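Local structure of isomaltodextranase (Arthrobacter globiformis, 5AWO) at residues D326-V337 / N355-L365; L409-K420 / A451-A461. The protein hydrolyses (1->6)-alpha-D-glucosidic linkages in polysaccharides such as dextran, removing successive isomaltose units from the non-reducing chain ends. All blocks are in the same frame, centred on the assembly; numbering follows the deposited sequence. Where two conformers were deposited one is given.

Interaction 1: residues D326-V337 / N355-L365; sequences DEERKTMMNLMV and NAWVYTNKEVL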
# COMPACT_ATOMS: atom_id res chain seq x y z
N ASP A 326 3.79 5.06 -26.25
CA ASP A 326 4.34 3.92 -25.54
C ASP A 326 5.30 4.32 -24.45
O ASP A 326 5.32 3.63 -23.43
CB ASP A 326 5.04 2.96 -26.50
CG ASP A 326 4.09 2.28 -27.47
OD1 ASP A 326 2.86 2.25 -27.26
OD2 ASP A 326 4.57 1.79 -28.53
N GLU A 327 6.04 5.41 -24.61
CA GLU A 327 6.86 5.88 -23.50
C GLU A 327 6.02 6.26 -22.30
O GLU A 327 6.39 5.97 -21.16
CB GLU A 327 7.81 7.01 -23.90
CG GLU A 327 8.90 6.62 -24.91
CD GLU A 327 9.84 5.49 -24.46
OE1 GLU A 327 10.13 5.29 -23.24
OE2 GLU A 327 10.32 4.74 -25.35
N GLU A 328 4.90 6.94 -22.49
CA GLU A 328 4.02 7.24 -21.38
C GLU A 328 3.46 5.97 -20.72
O GLU A 328 3.34 5.89 -19.50
CB GLU A 328 2.85 8.13 -21.83
CG GLU A 328 3.25 9.56 -22.16
CD GLU A 328 2.08 10.48 -22.51
OE1 GLU A 328 0.94 9.95 -22.61
OE2 GLU A 328 2.29 11.72 -22.60
N ARG A 329 3.09 4.98 -21.53
CA ARG A 329 2.57 3.73 -20.99
C ARG A 329 3.62 3.06 -20.12
O ARG A 329 3.30 2.58 -19.02
CB ARG A 329 2.13 2.79 -22.10
CG ARG A 329 0.85 3.19 -22.78
CD ARG A 329 0.50 2.29 -23.98
NE ARG A 329 0.81 2.91 -25.26
CZ ARG A 329 0.11 3.90 -25.80
NH1 ARG A 329 0.48 4.42 -26.98
NH2 ARG A 329 -0.95 4.41 -25.19
N LYS A 330 4.87 3.02 -20.55
CA LYS A 330 5.92 2.44 -19.72
C LYS A 330 6.09 3.23 -18.42
O LYS A 330 6.27 2.65 -17.34
CB LYS A 330 7.25 2.37 -20.47
CG LYS A 330 7.28 1.27 -21.54
CD LYS A 330 8.59 1.20 -22.32
CE LYS A 330 8.86 2.41 -23.17
NZ LYS A 330 10.10 2.15 -23.97
N THR A 331 6.00 4.55 -18.50
CA THR A 331 6.08 5.38 -17.29
C THR A 331 4.97 5.12 -16.27
O THR A 331 5.24 5.03 -15.09
CB THR A 331 6.18 6.86 -17.68
OG1 THR A 331 7.44 7.06 -18.35
CG2 THR A 331 6.05 7.77 -16.47
N MET A 332 3.76 4.99 -16.76
CA MET A 332 2.62 4.59 -15.93
C MET A 332 2.96 3.32 -15.14
O MET A 332 2.83 3.27 -13.91
CB MET A 332 1.40 4.37 -16.86
CG MET A 332 0.17 3.80 -16.18
SD MET A 332 -1.00 3.13 -17.37
CE MET A 332 -0.11 1.69 -17.88
N MET A 333 3.36 2.28 -15.87
CA MET A 333 3.63 0.99 -15.23
C MET A 333 4.81 1.10 -14.28
O MET A 333 4.77 0.64 -13.14
CB MET A 333 3.91 -0.05 -16.30
CG MET A 333 4.17 -1.45 -15.78
SD MET A 333 2.69 -2.14 -15.00
CE MET A 333 3.26 -3.79 -14.57
N ASN A 334 5.87 1.80 -14.70
CA ASN A 334 7.06 1.91 -13.88
C ASN A 334 6.80 2.64 -12.55
O ASN A 334 7.37 2.29 -11.50
CB ASN A 334 8.17 2.65 -14.64
CG ASN A 334 8.81 1.83 -15.74
OD1 ASN A 334 8.70 0.60 -15.77
ND2 ASN A 334 9.48 2.52 -16.67
N LEU A 335 5.92 3.64 -12.56
CA LEU A 335 5.59 4.33 -11.33
C LEU A 335 4.86 3.42 -10.36
O LEU A 335 5.16 3.40 -9.16
CB LEU A 335 4.72 5.58 -11.63
CG LEU A 335 4.30 6.39 -10.39
CD1 LEU A 335 5.47 6.95 -9.61
CD2 LEU A 335 3.35 7.54 -10.81
N MET A 336 3.88 2.67 -10.85
CA MET A 336 3.12 1.77 -9.97
C MET A 336 4.06 0.74 -9.35
O MET A 336 4.00 0.46 -8.14
CB MET A 336 1.98 1.06 -10.73
CG MET A 336 0.96 1.98 -11.41
SD MET A 336 0.15 3.11 -10.27
CE MET A 336 -0.91 3.94 -11.45
N VAL A 337 4.93 0.18 -10.18
CA VAL A 337 5.86 -0.83 -9.68
C VAL A 337 6.86 -0.22 -8.69
O VAL A 337 7.14 -0.77 -7.60
CB VAL A 337 6.59 -1.56 -10.84
CG1 VAL A 337 7.73 -2.43 -10.33
CG2 VAL A 337 5.59 -2.35 -11.63
N ASN A 355 -1.54 -3.13 -26.56
CA ASN A 355 -0.84 -2.67 -25.35
C ASN A 355 -0.66 -3.69 -24.25
O ASN A 355 -0.20 -3.35 -23.17
CB ASN A 355 -1.54 -1.43 -24.80
CG ASN A 355 -1.31 -0.23 -25.66
OD1 ASN A 355 -0.19 -0.05 -26.15
ND2 ASN A 355 -2.31 0.59 -25.83
N ALA A 356 -0.99 -4.95 -24.49
CA ALA A 356 -0.76 -5.99 -23.47
C ALA A 356 0.65 -6.02 -22.94
O ALA A 356 0.90 -6.25 -21.74
CB ALA A 356 -1.12 -7.38 -24.03
N TRP A 357 1.61 -5.77 -23.83
CA TRP A 357 3.02 -5.77 -23.45
C TRP A 357 3.38 -4.89 -22.23
O TRP A 357 4.31 -5.17 -21.49
CB TRP A 357 3.88 -5.37 -24.67
CG TRP A 357 3.58 -3.96 -25.12
CD1 TRP A 357 2.65 -3.57 -26.06
CD2 TRP A 357 4.18 -2.77 -24.63
NE1 TRP A 357 2.63 -2.22 -26.15
CE2 TRP A 357 3.55 -1.69 -25.28
CE3 TRP A 357 5.16 -2.50 -23.67
CZ2 TRP A 357 3.91 -0.37 -25.04
CZ3 TRP A 357 5.50 -1.18 -23.42
CH2 TRP A 357 4.87 -0.13 -24.11
N VAL A 358 2.63 -3.80 -22.03
CA VAL A 358 2.88 -2.84 -20.93
C VAL A 358 2.89 -3.57 -19.58
O VAL A 358 3.68 -3.28 -18.66
CB VAL A 358 1.74 -1.74 -20.89
CG1 VAL A 358 1.85 -0.81 -19.67
CG2 VAL A 358 1.76 -0.91 -22.19
N TYR A 359 2.00 -4.54 -19.50
CA TYR A 359 1.67 -5.20 -18.24
C TYR A 359 2.43 -6.51 -18.04
O TYR A 359 2.41 -7.07 -16.94
CB TYR A 359 0.18 -5.47 -18.24
CG TYR A 359 -0.66 -4.23 -18.32
CD1 TYR A 359 -0.47 -3.17 -17.42
CD2 TYR A 359 -1.65 -4.08 -19.28
CE1 TYR A 359 -1.25 -2.03 -17.46
CE2 TYR A 359 -2.44 -2.94 -19.33
CZ TYR A 359 -2.23 -1.91 -18.42
OH TYR A 359 -3.02 -0.78 -18.45
N THR A 360 3.09 -7.00 -19.08
CA THR A 360 3.60 -8.38 -19.10
C THR A 360 5.12 -8.48 -19.29
O THR A 360 5.62 -9.52 -19.74
CB THR A 360 2.85 -9.21 -20.15
OG1 THR A 360 3.07 -8.65 -21.45
CG2 THR A 360 1.36 -9.27 -19.82
N ASN A 361 5.86 -7.43 -18.95
CA ASN A 361 7.32 -7.53 -18.92
C ASN A 361 7.72 -8.30 -17.66
O ASN A 361 7.54 -7.83 -16.54
CB ASN A 361 7.93 -6.12 -18.94
CG ASN A 361 9.44 -6.10 -18.83
OD1 ASN A 361 10.06 -6.96 -18.21
ND2 ASN A 361 10.04 -5.09 -19.39
N LYS A 362 8.22 -9.51 -17.86
CA LYS A 362 8.50 -10.41 -16.75
C LYS A 362 9.50 -9.83 -15.77
O LYS A 362 9.39 -10.07 -14.56
CB LYS A 362 8.95 -11.79 -17.27
CG LYS A 362 7.82 -12.59 -17.93
CD LYS A 362 8.35 -13.67 -18.88
CE LYS A 362 7.28 -14.26 -19.80
NZ LYS A 362 7.02 -13.56 -21.10
N GLU A 363 10.49 -9.08 -16.25
CA GLU A 363 11.50 -8.53 -15.37
C GLU A 363 10.96 -7.40 -14.49
O GLU A 363 11.32 -7.26 -13.34
CB GLU A 363 12.73 -8.05 -16.14
CG GLU A 363 13.36 -9.14 -16.99
CD GLU A 363 14.81 -8.84 -17.27
OE1 GLU A 363 15.61 -8.80 -16.32
OE2 GLU A 363 15.15 -8.61 -18.46
N VAL A 364 10.10 -6.56 -15.07
CA VAL A 364 9.42 -5.50 -14.32
C VAL A 364 8.47 -6.14 -13.31
O VAL A 364 8.47 -5.77 -12.14
CB VAL A 364 8.72 -4.52 -15.28
CG1 VAL A 364 7.86 -3.53 -14.51
CG2 VAL A 364 9.75 -3.75 -16.11
N LEU A 365 7.72 -7.14 -13.75
CA LEU A 365 6.83 -7.86 -12.83
C LEU A 365 7.62 -8.51 -11.69
O LEU A 365 7.11 -8.58 -10.55
CB LEU A 365 5.97 -8.91 -13.53
CG LEU A 365 4.89 -8.33 -14.46
CD1 LEU A 365 4.25 -9.46 -15.27
CD2 LEU A 365 3.86 -7.53 -13.69
O HOH W 1 1.32 0.08 -28.17
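W357 turns its six-membered ring edge to helix 326-337: CZ3 meets K330 CG at 3.6 Å, and CZ2 meets D326 OD1, whose carboxylate stands steeply across the indole plane. One indole face carries the backbone O of N355 and CG2 of V358. A chi1 of 63°, CG between backbone N and carbonyl carbon, swings the indole over toward the helix. The guanidinium of R329 has D326 OD1 in plane at its edge and the amide of N355 over one face, the two planes 28° apart. NE reaches D326 OD1 at 2.9 Å, along the anti lone pair, while NH1 meets the same oxygen from above the carboxylate plane. N355 OD1 is 3.2 Å from R329 NE at an angle too poor for a hydrogen bond; the NE proton is spent on D326, while NH2 goes to A320 O.

The Y359 ring takes V358 CG1 on one face and M333 SD at its edge, a Met-aromatic contact with SD 4.1 Å from CD1; its hydroxyl bonds D347. V358 wedges into the helix with both branches, CG1 against M332 CE (3.6 Å) and CG2 against R329 CB (3.7 Å). M333, with CG opposite the backbone N and the chain bent at chi2 (66°), runs past V358 O to lay CE on L365 CD2 at 3.9 Å. V337 CG2 packs on V364 CG1, just past N361, the N-cap of helix 362-370.

These are neighbouring outer helices of the TIM barrel, with the loop leading into the second; M333 and V337 also touch strand 343-345. No direct hydrogen bond crosses the contact. A water bridges D326 OD1 and N355 OD1 at one end and weakly accepts from W357 NE1; otherwise the interface is held mainly by apolar and sulfur contacts.

Interaction 2: residues L409-K420 / A451-A461; sequences LFNRSDTETVTK and ATAALAPHASA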
# COMPACT_ATOMS: atom_id res chain seq x y z
N LEU A 409 13.70 5.95 -12.59
CA LEU A 409 14.03 7.32 -12.90
C LEU A 409 12.95 7.84 -13.88
O LEU A 409 12.58 7.12 -14.81
CB LEU A 409 15.39 7.40 -13.56
CG LEU A 409 16.55 6.76 -12.81
CD1 LEU A 409 17.80 6.73 -13.67
CD2 LEU A 409 16.85 7.43 -11.50
N PHE A 410 12.46 9.07 -13.63
CA PHE A 410 11.32 9.62 -14.36
C PHE A 410 11.64 11.02 -14.83
O PHE A 410 12.31 11.77 -14.15
CB PHE A 410 10.08 9.67 -13.46
CG PHE A 410 9.63 8.33 -12.97
CD1 PHE A 410 8.73 7.57 -13.69
CD2 PHE A 410 10.09 7.84 -11.75
CE1 PHE A 410 8.35 6.31 -13.27
CE2 PHE A 410 9.65 6.62 -11.30
CZ PHE A 410 8.79 5.84 -12.05
N ASN A 411 11.09 11.38 -15.99
CA ASN A 411 11.13 12.77 -16.48
C ASN A 411 9.73 13.29 -16.73
O ASN A 411 9.13 13.00 -17.77
CB ASN A 411 11.98 12.91 -17.74
CG ASN A 411 11.98 14.34 -18.26
OD1 ASN A 411 11.60 15.27 -17.54
ND2 ASN A 411 12.44 14.52 -19.47
N ARG A 412 9.25 14.10 -15.78
CA ARG A 412 7.91 14.67 -15.85
C ARG A 412 7.84 15.98 -16.66
O ARG A 412 6.75 16.56 -16.80
CB ARG A 412 7.36 14.84 -14.45
CG ARG A 412 7.22 13.54 -13.67
CD ARG A 412 6.83 13.76 -12.22
NE ARG A 412 5.50 14.35 -12.13
CZ ARG A 412 5.07 15.13 -11.16
NH1 ARG A 412 5.84 15.41 -10.11
NH2 ARG A 412 3.87 15.67 -11.27
N SER A 413 8.96 16.47 -17.21
CA SER A 413 8.89 17.62 -18.09
C SER A 413 8.04 17.26 -19.32
O SER A 413 8.13 16.15 -19.86
CB SER A 413 10.27 18.02 -18.57
OG SER A 413 10.18 19.10 -19.51
N ASP A 414 7.24 18.22 -19.81
CA ASP A 414 6.51 18.01 -21.05
C ASP A 414 7.36 18.29 -22.30
O ASP A 414 7.00 17.90 -23.39
CB ASP A 414 5.22 18.83 -21.02
CG ASP A 414 4.49 18.67 -19.69
OD1 ASP A 414 4.19 17.52 -19.27
OD2 ASP A 414 4.22 19.69 -19.02
N THR A 415 8.50 18.93 -22.13
CA THR A 415 9.25 19.41 -23.31
C THR A 415 10.74 19.07 -23.33
O THR A 415 11.32 18.79 -24.41
CB THR A 415 9.07 20.92 -23.39
OG1 THR A 415 7.67 21.20 -23.44
CG2 THR A 415 9.72 21.51 -24.65
N GLU A 416 11.38 19.07 -22.17
CA GLU A 416 12.81 18.94 -22.14
C GLU A 416 13.26 17.52 -21.89
O GLU A 416 12.60 16.78 -21.18
CB GLU A 416 13.40 19.80 -21.02
CG GLU A 416 13.04 21.27 -21.10
CD GLU A 416 13.42 21.91 -22.41
OE1 GLU A 416 14.52 21.64 -22.95
OE2 GLU A 416 12.63 22.74 -22.90
N THR A 417 14.39 17.16 -22.47
CA THR A 417 15.10 15.94 -22.12
C THR A 417 15.94 16.22 -20.89
O THR A 417 16.59 17.27 -20.80
CB THR A 417 15.95 15.48 -23.33
OG1 THR A 417 15.04 15.13 -24.38
CG2 THR A 417 16.82 14.30 -22.98
N VAL A 418 15.84 15.36 -19.87
CA VAL A 418 16.45 15.62 -18.57
C VAL A 418 17.17 14.37 -18.08
O VAL A 418 16.64 13.25 -18.17
CB VAL A 418 15.37 16.03 -17.54
CG1 VAL A 418 15.96 16.24 -16.15
CG2 VAL A 418 14.62 17.27 -18.01
N THR A 419 18.38 14.56 -17.57
CA THR A 419 19.17 13.50 -17.01
C THR A 419 18.78 13.29 -15.55
O THR A 419 18.71 14.26 -14.77
CB THR A 419 20.66 13.79 -17.12
OG1 THR A 419 21.01 13.85 -18.50
CG2 THR A 419 21.50 12.72 -16.38
N LYS A 420 18.54 12.04 -15.18
CA LYS A 420 18.27 11.65 -13.81
C LYS A 420 19.25 10.57 -13.40
O LYS A 420 19.57 9.69 -14.20
CB LYS A 420 16.85 11.08 -13.68
CG LYS A 420 15.73 12.05 -14.05
CD LYS A 420 15.66 13.23 -13.10
CE LYS A 420 14.47 14.13 -13.41
NZ LYS A 420 14.45 15.38 -12.61
N ALA A 451 23.12 4.53 -11.35
CA ALA A 451 22.19 4.29 -12.45
C ALA A 451 21.74 5.66 -12.97
O ALA A 451 21.41 6.56 -12.19
CB ALA A 451 21.01 3.49 -11.95
N THR A 452 21.75 5.81 -14.30
CA THR A 452 21.49 7.11 -14.90
C THR A 452 20.76 6.95 -16.23
O THR A 452 20.87 5.91 -16.88
CB THR A 452 22.80 7.90 -15.11
OG1 THR A 452 22.54 9.26 -15.49
CG2 THR A 452 23.69 7.25 -16.14
N ALA A 453 20.01 7.97 -16.61
CA ALA A 453 19.34 7.98 -17.91
C ALA A 453 19.07 9.39 -18.35
O ALA A 453 18.71 10.24 -17.53
CB ALA A 453 18.04 7.21 -17.84
N ALA A 454 19.25 9.63 -19.64
CA ALA A 454 18.88 10.87 -20.27
C ALA A 454 17.52 10.63 -20.88
O ALA A 454 17.36 9.96 -21.88
CB ALA A 454 19.89 11.25 -21.36
N LEU A 455 16.49 11.15 -20.21
CA LEU A 455 15.13 10.77 -20.49
C LEU A 455 14.38 11.80 -21.30
O LEU A 455 14.36 12.98 -20.95
CB LEU A 455 14.40 10.60 -19.17
CG LEU A 455 14.89 9.46 -18.27
CD1 LEU A 455 14.32 9.55 -16.87
CD2 LEU A 455 14.54 8.13 -18.89
N ALA A 456 13.74 11.33 -22.35
CA ALA A 456 12.83 12.14 -23.11
C ALA A 456 11.65 12.58 -22.25
O ALA A 456 11.37 11.97 -21.21
CB ALA A 456 12.35 11.32 -24.32
N PRO A 457 10.97 13.65 -22.66
CA PRO A 457 9.78 14.08 -21.92
C PRO A 457 8.79 12.93 -21.71
O PRO A 457 8.44 12.23 -22.64
CB PRO A 457 9.18 15.16 -22.82
CG PRO A 457 10.27 15.62 -23.69
CD PRO A 457 11.27 14.52 -23.82
N HIS A 458 8.38 12.77 -20.45
CA HIS A 458 7.42 11.74 -19.99
C HIS A 458 8.01 10.33 -20.00
O HIS A 458 7.27 9.39 -19.70
CB HIS A 458 6.13 11.74 -20.82
CG HIS A 458 5.35 13.01 -20.72
ND1 HIS A 458 4.11 13.15 -21.31
CD2 HIS A 458 5.62 14.20 -20.13
CE1 HIS A 458 3.65 14.35 -21.06
NE2 HIS A 458 4.53 15.01 -20.34
N ALA A 459 9.30 10.16 -20.32
CA ALA A 459 9.90 8.82 -20.34
C ALA A 459 10.50 8.47 -18.98
O ALA A 459 10.71 9.35 -18.14
CB ALA A 459 10.99 8.77 -21.39
N SER A 460 10.82 7.19 -18.83
CA SER A 460 11.37 6.70 -17.59
C SER A 460 12.27 5.50 -17.87
O SER A 460 12.32 5.00 -19.00
CB SER A 460 10.24 6.32 -16.63
OG SER A 460 9.40 5.35 -17.20
N ALA A 461 12.97 5.07 -16.83
CA ALA A 461 13.80 3.88 -16.89
C ALA A 461 13.72 3.18 -15.54
O ALA A 461 13.57 3.84 -14.51
CB ALA A 461 15.23 4.24 -17.19
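L409 pairs with A461 and V418 with L455 through reciprocal backbone bonds, the first with L409 N to A461 O at 2.9 Å. Two antiparallel ladders result, and K420 with A453 extends the second. Between them, N411 N goes to A459 O.

Side-chain to backbone bonds lock the turns. With CG swung trans to the backbone N (chi1 179°), the N411 amide sends ND2 to L455 O (2.9 Å) from above the carbonyl plane and to E416 O (2.8 Å) within the amide plane. V418 N approaches L455 O from the opposite face, so this oxygen is gripped twice. N411 OD1 accepts S413 N in an Asx turn, and S413 OG takes T415 N and E416 N.

In one of two D414 conformers, OD1 lies in the H458 ring plane, 2.7 Å from NE2, a bond therefore doubtful.

L455 CD1 lies against L409 CB (4.1 Å) and K420 CG.

In this alpha-galactosidase C-terminal-type beta-sandwich after the barrel, strands 405-410 and 460-466 are neighbours in one sheet; 418-423 and 450-455 form a separate pair. Beside helix 326-339, F410 packs and H458 ND1 bonds E328; the H458 ring stacks on W275.

Following the chain from the N terminus, interaction 1 comes first: helix 326-339 runs out, strand 343-345 follows, and the chain returns through 355-365, closing a 17-residue loop within the TIM barrel. Interaction 2 opens afterwards, and 451-461 comes back on 409-420 after 30 intervening residues that include several sandwich strands. The two loops are in series, neither nested nor crossed. Their centres are about 16 Å apart, yet they touch: E328 OE2 and T331 OG1 probably hydrogen-bond to ND1 and O of H458, and F410 CZ packs on L335. Helix 326-339 thus joins barrel to sandwich, away from the active-site aspartates.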